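PDB 2NVA: arginine decarboxylase, A207R protein from Paramecium bursaria Chlorella virus 1, which catalyses the pyridoxal 5'-phosphate-dependent decarboxylation of arginine to agmatine. Local coordinates for residues 119-130 with 162-172; 311-319 with 331-339. All blocks are in the same frame, centred on the assembly; numbering follows the deposited sequence.

In the fold
Contact 1 (119-130 with 162-172) comes first along the chain and closes before contact 2 (311-319 with 331-339) opens. Their centres are about 57 Å apart and their nearest atoms about 38 Å, on opposite sides of the chain's centre. Contact 1 belongs to the TIM barrel that binds pyridoxal phosphate, joining helix 115-124 and strand 129-133 to helix 156-165 and strand 170-174. Contact 2 is a hairpin of strands 314-320 and 331-337 in the mixed sheet of the beta domain. One contact lies in each of the two domains of the subunit, as in other decarboxylases of the ornithine decarboxylase type, and both lie away from the cofactor-binding residues.

Contact 1 of 2, residues 119-130 with 162-172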
# COMPACT_ATOMS: atom_id res chain seq x y z
N ASP A 119 23.78 10.15 19.22
CA ASP A 119 23.30 10.45 20.58
C ASP A 119 22.48 9.29 21.13
O ASP A 119 22.68 8.87 22.27
CB ASP A 119 22.43 11.71 20.59
CG ASP A 119 23.22 12.97 20.35
OD1 ASP A 119 24.43 12.97 20.60
OD2 ASP A 119 22.61 13.96 19.88
N LYS A 120 21.56 8.77 20.32
CA LYS A 120 20.71 7.64 20.71
C LYS A 120 21.56 6.42 21.04
O LYS A 120 21.32 5.76 22.05
CB LYS A 120 19.72 7.29 19.60
CG LYS A 120 18.45 8.12 19.63
CD LYS A 120 17.41 7.54 18.66
CE LYS A 120 17.64 8.03 17.26
NZ LYS A 120 16.73 7.37 16.29
N ILE A 121 22.53 6.14 20.18
CA ILE A 121 23.45 5.00 20.37
C ILE A 121 24.20 5.14 21.69
O ILE A 121 24.25 4.20 22.49
CB ILE A 121 24.43 4.86 19.18
CG1 ILE A 121 23.68 4.51 17.89
CG2 ILE A 121 25.58 3.85 19.49
CD1 ILE A 121 23.05 3.11 17.85
N HIS A 122 24.78 6.32 21.90
CA HIS A 122 25.53 6.61 23.12
C HIS A 122 24.70 6.30 24.37
O HIS A 122 25.18 5.66 25.31
CB HIS A 122 25.99 8.06 23.13
CG HIS A 122 26.80 8.41 24.35
ND1 HIS A 122 28.10 8.00 24.52
CD2 HIS A 122 26.48 9.11 25.46
CE1 HIS A 122 28.55 8.43 25.68
NE2 HIS A 122 27.59 9.11 26.28
N THR A 123 23.45 6.76 24.37
CA THR A 123 22.58 6.62 25.53
C THR A 123 22.04 5.19 25.72
O THR A 123 22.01 4.69 26.85
CB THR A 123 21.43 7.65 25.51
OG1 THR A 123 21.97 8.97 25.38
CG2 THR A 123 20.59 7.57 26.80
N TYR A 124 21.68 4.53 24.62
CA TYR A 124 20.88 3.29 24.68
C TYR A 124 21.54 2.00 24.20
O TYR A 124 21.08 0.91 24.54
CB TYR A 124 19.55 3.48 23.92
CG TYR A 124 18.73 4.56 24.53
CD1 TYR A 124 18.07 4.36 25.74
CD2 TYR A 124 18.65 5.82 23.92
CE1 TYR A 124 17.32 5.36 26.34
CE2 TYR A 124 17.90 6.84 24.51
CZ TYR A 124 17.24 6.60 25.72
OH TYR A 124 16.50 7.59 26.31
N HIS A 125 22.58 2.13 23.39
CA HIS A 125 23.27 0.96 22.86
C HIS A 125 24.74 1.34 22.65
O HIS A 125 25.25 1.27 21.53
CB HIS A 125 22.59 0.55 21.54
CG HIS A 125 22.91 -0.84 21.09
ND1 HIS A 125 23.90 -1.61 21.66
CD2 HIS A 125 22.40 -1.59 20.07
CE1 HIS A 125 23.97 -2.78 21.04
NE2 HIS A 125 23.07 -2.79 20.07
N PRO A 126 25.43 1.78 23.73
CA PRO A 126 26.75 2.42 23.62
C PRO A 126 27.87 1.60 22.98
O PRO A 126 28.84 2.18 22.49
CB PRO A 126 27.10 2.76 25.08
CG PRO A 126 26.24 1.91 25.90
CD PRO A 126 24.97 1.72 25.13
N ASN A 127 27.76 0.27 23.01
CA ASN A 127 28.78 -0.58 22.40
C ASN A 127 28.38 -1.18 21.05
O ASN A 127 29.05 -2.06 20.54
CB ASN A 127 29.19 -1.68 23.38
CG ASN A 127 29.87 -1.13 24.61
OD1 ASN A 127 30.67 -0.18 24.53
ND2 ASN A 127 29.57 -1.71 25.77
N CYS A 128 27.29 -0.68 20.47
CA CYS A 128 26.91 -1.08 19.13
C CYS A 128 28.01 -0.66 18.16
O CYS A 128 28.50 0.48 18.22
CB CYS A 128 25.57 -0.43 18.76
SG CYS A 128 24.86 -1.06 17.22
N LYS A 129 28.43 -1.57 17.29
CA LYS A 129 29.43 -1.25 16.29
C LYS A 129 28.73 -0.56 15.12
O LYS A 129 27.79 -1.11 14.56
CB LYS A 129 30.17 -2.50 15.83
CG LYS A 129 30.81 -3.26 17.01
CD LYS A 129 31.74 -4.37 16.52
CE LYS A 129 32.13 -5.32 17.67
NZ LYS A 129 32.83 -4.60 18.78
N MET A 130 29.22 0.63 14.77
CA MET A 130 28.51 1.49 13.83
C MET A 130 29.11 1.54 12.44
O MET A 130 30.32 1.53 12.28
CB MET A 130 28.38 2.91 14.39
CG MET A 130 27.62 2.99 15.72
SD MET A 130 25.99 2.18 15.72
CE MET A 130 25.08 3.26 14.61
N TYR A 162 32.32 13.09 15.77
CA TYR A 162 31.28 13.04 16.79
C TYR A 162 31.16 11.64 17.38
O TYR A 162 31.00 11.49 18.60
CB TYR A 162 29.95 13.52 16.22
CG TYR A 162 28.94 13.90 17.28
CD1 TYR A 162 29.13 15.01 18.11
CD2 TYR A 162 27.79 13.13 17.47
CE1 TYR A 162 28.19 15.34 19.09
CE2 TYR A 162 26.84 13.46 18.42
CZ TYR A 162 27.04 14.57 19.21
OH TYR A 162 26.11 14.88 20.17
N ALA A 163 31.24 10.63 16.53
CA ALA A 163 31.24 9.26 17.02
C ALA A 163 32.44 9.02 17.95
O ALA A 163 32.27 8.47 19.03
CB ALA A 163 31.24 8.28 15.86
N LYS A 164 33.63 9.45 17.53
CA LYS A 164 34.86 9.30 18.35
C LYS A 164 34.68 9.96 19.72
O LYS A 164 35.01 9.38 20.76
CB LYS A 164 36.06 9.92 17.61
CG LYS A 164 37.44 9.60 18.23
CD LYS A 164 37.90 8.18 17.88
CE LYS A 164 39.11 7.78 18.72
NZ LYS A 164 39.48 6.35 18.47
N GLN A 165 34.14 11.18 19.70
CA GLN A 165 33.91 11.95 20.93
C GLN A 165 32.99 11.22 21.91
O GLN A 165 33.17 11.31 23.12
CB GLN A 165 33.34 13.32 20.59
CG GLN A 165 32.77 14.02 21.80
CD GLN A 165 32.29 15.42 21.53
OE1 GLN A 165 31.92 16.14 22.47
NE2 GLN A 165 32.30 15.84 20.26
N LEU A 166 31.99 10.51 21.37
CA LEU A 166 31.04 9.74 22.19
C LEU A 166 31.48 8.30 22.47
O LEU A 166 30.69 7.51 22.99
CB LEU A 166 29.64 9.76 21.55
CG LEU A 166 28.89 11.09 21.45
CD1 LEU A 166 27.55 10.88 20.76
CD2 LEU A 166 28.70 11.73 22.82
N ASP A 167 32.73 7.98 22.15
CA ASP A 167 33.28 6.65 22.40
C ASP A 167 32.48 5.57 21.66
O ASP A 167 32.30 4.46 22.16
CB ASP A 167 33.33 6.34 23.90
CG ASP A 167 34.42 7.12 24.60
OD1 ASP A 167 35.45 7.45 23.95
OD2 ASP A 167 34.30 7.39 25.82
N ILE A 168 32.02 5.94 20.46
CA ILE A 168 31.29 5.04 19.56
C ILE A 168 32.25 4.46 18.52
O ILE A 168 32.96 5.21 17.84
CB ILE A 168 30.12 5.76 18.82
CG1 ILE A 168 29.04 6.28 19.79
CG2 ILE A 168 29.48 4.83 17.77
CD1 ILE A 168 28.69 5.29 20.90
N GLU A 169 32.29 3.13 18.43
CA GLU A 169 33.20 2.43 17.53
C GLU A 169 32.61 2.41 16.12
O GLU A 169 31.59 1.75 15.89
CB GLU A 169 33.39 1.01 18.04
CG GLU A 169 34.45 0.18 17.32
CD GLU A 169 34.57 -1.24 17.89
OE1 GLU A 169 35.40 -2.03 17.36
OE2 GLU A 169 33.84 -1.56 18.85
N VAL A 170 33.21 3.15 15.20
CA VAL A 170 32.82 3.09 13.79
C VAL A 170 33.67 2.02 13.09
O VAL A 170 34.90 2.15 13.02
CB VAL A 170 32.94 4.45 13.07
CG1 VAL A 170 32.63 4.31 11.58
CG2 VAL A 170 31.98 5.48 13.71
N ILE A 171 33.03 0.95 12.61
CA ILE A 171 33.75 -0.19 12.06
C ILE A 171 33.72 -0.28 10.52
O ILE A 171 34.35 -1.16 9.93
CB ILE A 171 33.29 -1.54 12.67
CG1 ILE A 171 31.82 -1.84 12.30
CG2 ILE A 171 33.55 -1.56 14.17
CD1 ILE A 171 31.44 -3.31 12.49
N GLY A 172 33.00 0.64 9.87
CA GLY A 172 32.93 0.61 8.42
C GLY A 172 32.04 1.63 7.76
O GLY A 172 31.50 2.54 8.41
O HOH W 1 30.28 1.65 20.06
O HOH W 2 31.94 -0.47 20.82
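Tyr162 reaches Asp119 across two neighbouring outer helices of the TIM barrel, 156-165 and 115-124. Its OH donates to Asp119 OD1 at 2.6 Å on the syn lone pair, and the oxygen lies at the edge of the phenol ring, with carboxylate and ring planes 70° apart. One turn on, Leu166 meets His122 twice. Its CD2 methyl sits over one face of the imidazole, a CH-pi contact 4.1 Å from the ring centroid, while its carbonyl O accepts from His122 ND1 in a bent bond of 3.0 Å. The imidazole is carried across to Leu166 by a chi1 of -179°, with CG trans to the backbone N. Asp167, with positive phi, is the C-prime residue of the Schellman motif that ends this helix. Ile168 spans from helix 115-124 to strand 129-133: CD1 packs on Ile121 CG2, and CG2 presses on Met130 CG at 3.3 Å, tighter than usual for two carbons. Strand 170-174 runs parallel to strand 129-133, completing the beta-alpha-beta crossover through helix 156-165. Glu169 O receives Met130 N, and its extended side chain lies alongside that of Lys129, whose NZ meets Glu169 OE2 at 3.2 Å on its syn side, 32° out of the carboxylate plane, a salt bridge. Glu169 N donates to a water within hydrogen-bonding reach of the Pro126 and Cys128 carbonyl oxygens. Val170 pairs with Met130, both side chains on the same face of the sheet, touching Phe112 of strand 109-112. Ile171 N donates to Met130 O at 2.8 Å, and its CD1 rests 3.7 Å from Lys129 CB.

Contact 2 of 2, residues 311-319 with 331-339; sequences DEEYVPSVL and NHNVALPEL
Tyr314 lays one face of its phenol ring over Pro337: the proline CD stands 3.7 Å from the ring centroid, almost on the normal, a CH-pi contact, and CG reaches Tyr314 CE1 at 3.6 Å. With chi1 at -81°, the ring swings beside its own backbone N and points the same way as the proline; its CD2 side approaches Ala335 CB. Pro337 is also met by Glu312, whose chi1 of 177°, with CG anti to the backbone N, carries CG to 3.6 Å from Pro337 CB; the bend at chi2 (80°) then turns the carboxylate toward two waters. Both donate to OE2, and they reach Glu338 O and Glu338 N respectively. Glu338 OE2 itself is bound to Lys271. Beyond this end the strands pair as an antiparallel beta hairpin, with Val315-Leu336, Ser317-Val334 and Leu319-Asn331 as hydrogen-bonded pairs. The register slips by one residue between the last two, a beta bulge, and there Val318 CG1 and CG2 each lie 3.4 Å from His332 O. Asn331 OD1 accepts from Asn333 N in an Asx turn, while its ND2 binds Pro300 O. On the face of Ser317 and Leu319, Leu319 runs alongside Asn331 and crosses Val334 and Leu336 at about right angles. Its CG touches Val334 CG1, and CD2 reaches Leu336 CD1 at 4.0 Å. Ser317 OG is 2.7 Å from a water that donates to Pro337 O.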
# COMPACT_ATOMS: atom_id res chain seq x y z
N ASP A 311 -1.38 -20.73 -33.27
CA ASP A 311 -1.95 -19.70 -34.13
C ASP A 311 -3.07 -18.91 -33.45
O ASP A 311 -3.79 -18.16 -34.14
CB ASP A 311 -2.44 -20.31 -35.44
CG ASP A 311 -3.65 -21.22 -35.27
OD1 ASP A 311 -4.14 -21.45 -34.14
OD2 ASP A 311 -4.14 -21.73 -36.29
N GLU A 312 -3.25 -19.11 -32.15
CA GLU A 312 -4.29 -18.41 -31.36
C GLU A 312 -4.18 -16.90 -31.62
O GLU A 312 -3.09 -16.34 -31.66
CB GLU A 312 -4.13 -18.74 -29.86
CG GLU A 312 -5.10 -18.02 -28.88
CD GLU A 312 -6.48 -18.68 -28.82
OE1 GLU A 312 -6.62 -19.87 -29.20
OE2 GLU A 312 -7.43 -17.99 -28.38
N GLU A 313 -5.33 -16.25 -31.81
CA GLU A 313 -5.36 -14.81 -32.08
C GLU A 313 -5.13 -14.06 -30.76
O GLU A 313 -5.80 -14.35 -29.78
CB GLU A 313 -6.73 -14.43 -32.66
CG GLU A 313 -6.95 -12.92 -32.87
CD GLU A 313 -8.42 -12.54 -32.97
OE1 GLU A 313 -9.32 -13.41 -32.80
OE2 GLU A 313 -8.71 -11.35 -33.25
N TYR A 314 -4.20 -13.10 -30.73
CA TYR A 314 -4.04 -12.26 -29.53
C TYR A 314 -4.93 -11.04 -29.68
O TYR A 314 -5.11 -10.54 -30.79
CB TYR A 314 -2.58 -11.82 -29.35
CG TYR A 314 -1.66 -12.84 -28.70
CD1 TYR A 314 -1.78 -14.20 -28.98
CD2 TYR A 314 -0.67 -12.43 -27.81
CE1 TYR A 314 -0.91 -15.15 -28.39
CE2 TYR A 314 0.20 -13.36 -27.21
CZ TYR A 314 0.07 -14.71 -27.50
OH TYR A 314 0.94 -15.60 -26.90
N VAL A 315 -5.48 -10.58 -28.56
CA VAL A 315 -6.40 -9.44 -28.58
C VAL A 315 -5.91 -8.37 -27.60
O VAL A 315 -5.17 -8.69 -26.66
CB VAL A 315 -7.86 -9.87 -28.27
CG1 VAL A 315 -8.40 -10.79 -29.39
CG2 VAL A 315 -7.96 -10.55 -26.89
N PRO A 316 -6.29 -7.10 -27.83
CA PRO A 316 -5.78 -6.08 -26.90
C PRO A 316 -6.51 -6.16 -25.56
O PRO A 316 -7.74 -6.12 -25.52
CB PRO A 316 -6.06 -4.76 -27.62
CG PRO A 316 -7.05 -5.08 -28.72
CD PRO A 316 -7.13 -6.55 -28.90
N SER A 317 -5.74 -6.31 -24.48
CA SER A 317 -6.27 -6.63 -23.16
C SER A 317 -5.90 -5.58 -22.13
O SER A 317 -4.84 -4.95 -22.23
CB SER A 317 -5.74 -8.01 -22.72
OG SER A 317 -6.02 -8.99 -23.72
N VAL A 318 -6.76 -5.42 -21.13
CA VAL A 318 -6.46 -4.54 -19.99
C VAL A 318 -6.63 -5.40 -18.74
O VAL A 318 -7.67 -6.04 -18.57
CB VAL A 318 -7.40 -3.31 -19.92
CG1 VAL A 318 -6.90 -2.32 -18.87
CG2 VAL A 318 -7.47 -2.63 -21.27
N LEU A 319 -5.61 -5.43 -17.87
CA LEU A 319 -5.68 -6.24 -16.66
C LEU A 319 -5.92 -5.37 -15.43
O LEU A 319 -5.03 -4.63 -15.00
CB LEU A 319 -4.40 -7.07 -16.48
CG LEU A 319 -3.89 -7.78 -17.74
CD1 LEU A 319 -2.63 -8.57 -17.41
CD2 LEU A 319 -4.96 -8.70 -18.39
N ASN A 331 -2.08 -4.05 -15.58
CA ASN A 331 -1.44 -3.78 -16.87
C ASN A 331 -2.42 -3.05 -17.80
O ASN A 331 -3.48 -3.59 -18.13
CB ASN A 331 -0.94 -5.09 -17.51
CG ASN A 331 0.01 -4.85 -18.68
OD1 ASN A 331 -0.17 -3.92 -19.47
ND2 ASN A 331 1.00 -5.72 -18.82
N HIS A 332 -2.09 -1.81 -18.18
CA HIS A 332 -3.01 -0.98 -18.97
C HIS A 332 -3.27 -1.50 -20.38
O HIS A 332 -4.36 -1.31 -20.93
CB HIS A 332 -2.51 0.47 -19.07
CG HIS A 332 -2.81 1.28 -17.84
ND1 HIS A 332 -2.02 1.21 -16.72
CD2 HIS A 332 -3.80 2.16 -17.56
CE1 HIS A 332 -2.51 2.02 -15.79
NE2 HIS A 332 -3.59 2.60 -16.27
N ASN A 333 -2.26 -2.15 -20.96
CA ASN A 333 -2.35 -2.65 -22.33
C ASN A 333 -1.43 -3.80 -22.56
O ASN A 333 -0.21 -3.63 -22.49
CB ASN A 333 -1.93 -1.56 -23.32
CG ASN A 333 -2.94 -0.47 -23.44
OD1 ASN A 333 -4.01 -0.66 -24.05
ND2 ASN A 333 -2.62 0.70 -22.88
N VAL A 334 -1.98 -4.97 -22.88
CA VAL A 334 -1.14 -6.11 -23.23
C VAL A 334 -1.88 -7.02 -24.22
O VAL A 334 -3.08 -7.24 -24.09
CB VAL A 334 -0.69 -6.89 -21.94
CG1 VAL A 334 -1.91 -7.39 -21.14
CG2 VAL A 334 0.28 -8.06 -22.30
N ALA A 335 -1.16 -7.51 -25.22
CA ALA A 335 -1.75 -8.44 -26.19
C ALA A 335 -1.73 -9.85 -25.60
O ALA A 335 -0.68 -10.34 -25.16
CB ALA A 335 -0.98 -8.39 -27.49
N LEU A 336 -2.89 -10.51 -25.58
CA LEU A 336 -3.02 -11.85 -25.00
C LEU A 336 -4.07 -12.64 -25.78
O LEU A 336 -4.94 -12.03 -26.38
CB LEU A 336 -3.44 -11.76 -23.52
CG LEU A 336 -2.46 -11.24 -22.46
CD1 LEU A 336 -3.17 -11.10 -21.10
CD2 LEU A 336 -1.24 -12.14 -22.34
N PRO A 337 -4.01 -13.99 -25.73
CA PRO A 337 -5.14 -14.78 -26.18
C PRO A 337 -6.37 -14.34 -25.37
O PRO A 337 -6.22 -13.90 -24.22
CB PRO A 337 -4.73 -16.21 -25.80
CG PRO A 337 -3.23 -16.19 -25.79
CD PRO A 337 -2.89 -14.83 -25.24
N GLU A 338 -7.55 -14.44 -25.95
CA GLU A 338 -8.76 -14.12 -25.22
C GLU A 338 -8.86 -14.96 -23.94
O GLU A 338 -8.61 -16.17 -23.95
CB GLU A 338 -10.02 -14.33 -26.07
CG GLU A 338 -11.27 -13.85 -25.35
CD GLU A 338 -12.52 -13.90 -26.20
OE1 GLU A 338 -12.44 -14.24 -27.42
OE2 GLU A 338 -13.60 -13.59 -25.66
N LEU A 339 -9.20 -14.31 -22.82
CA LEU A 339 -9.35 -15.01 -21.55
C LEU A 339 -10.84 -15.10 -21.19
O LEU A 339 -11.67 -14.37 -21.75
CB LEU A 339 -8.61 -14.27 -20.44
CG LEU A 339 -7.13 -13.95 -20.65
CD1 LEU A 339 -6.61 -13.04 -19.53
CD2 LEU A 339 -6.32 -15.22 -20.69
O HOH W 3 -7.97 -18.16 -25.73
O HOH W 4 -8.08 -15.37 -28.74
O HOH W 5 -4.52 -3.18 -24.97
O HOH W 6 -7.14 -11.49 -23.73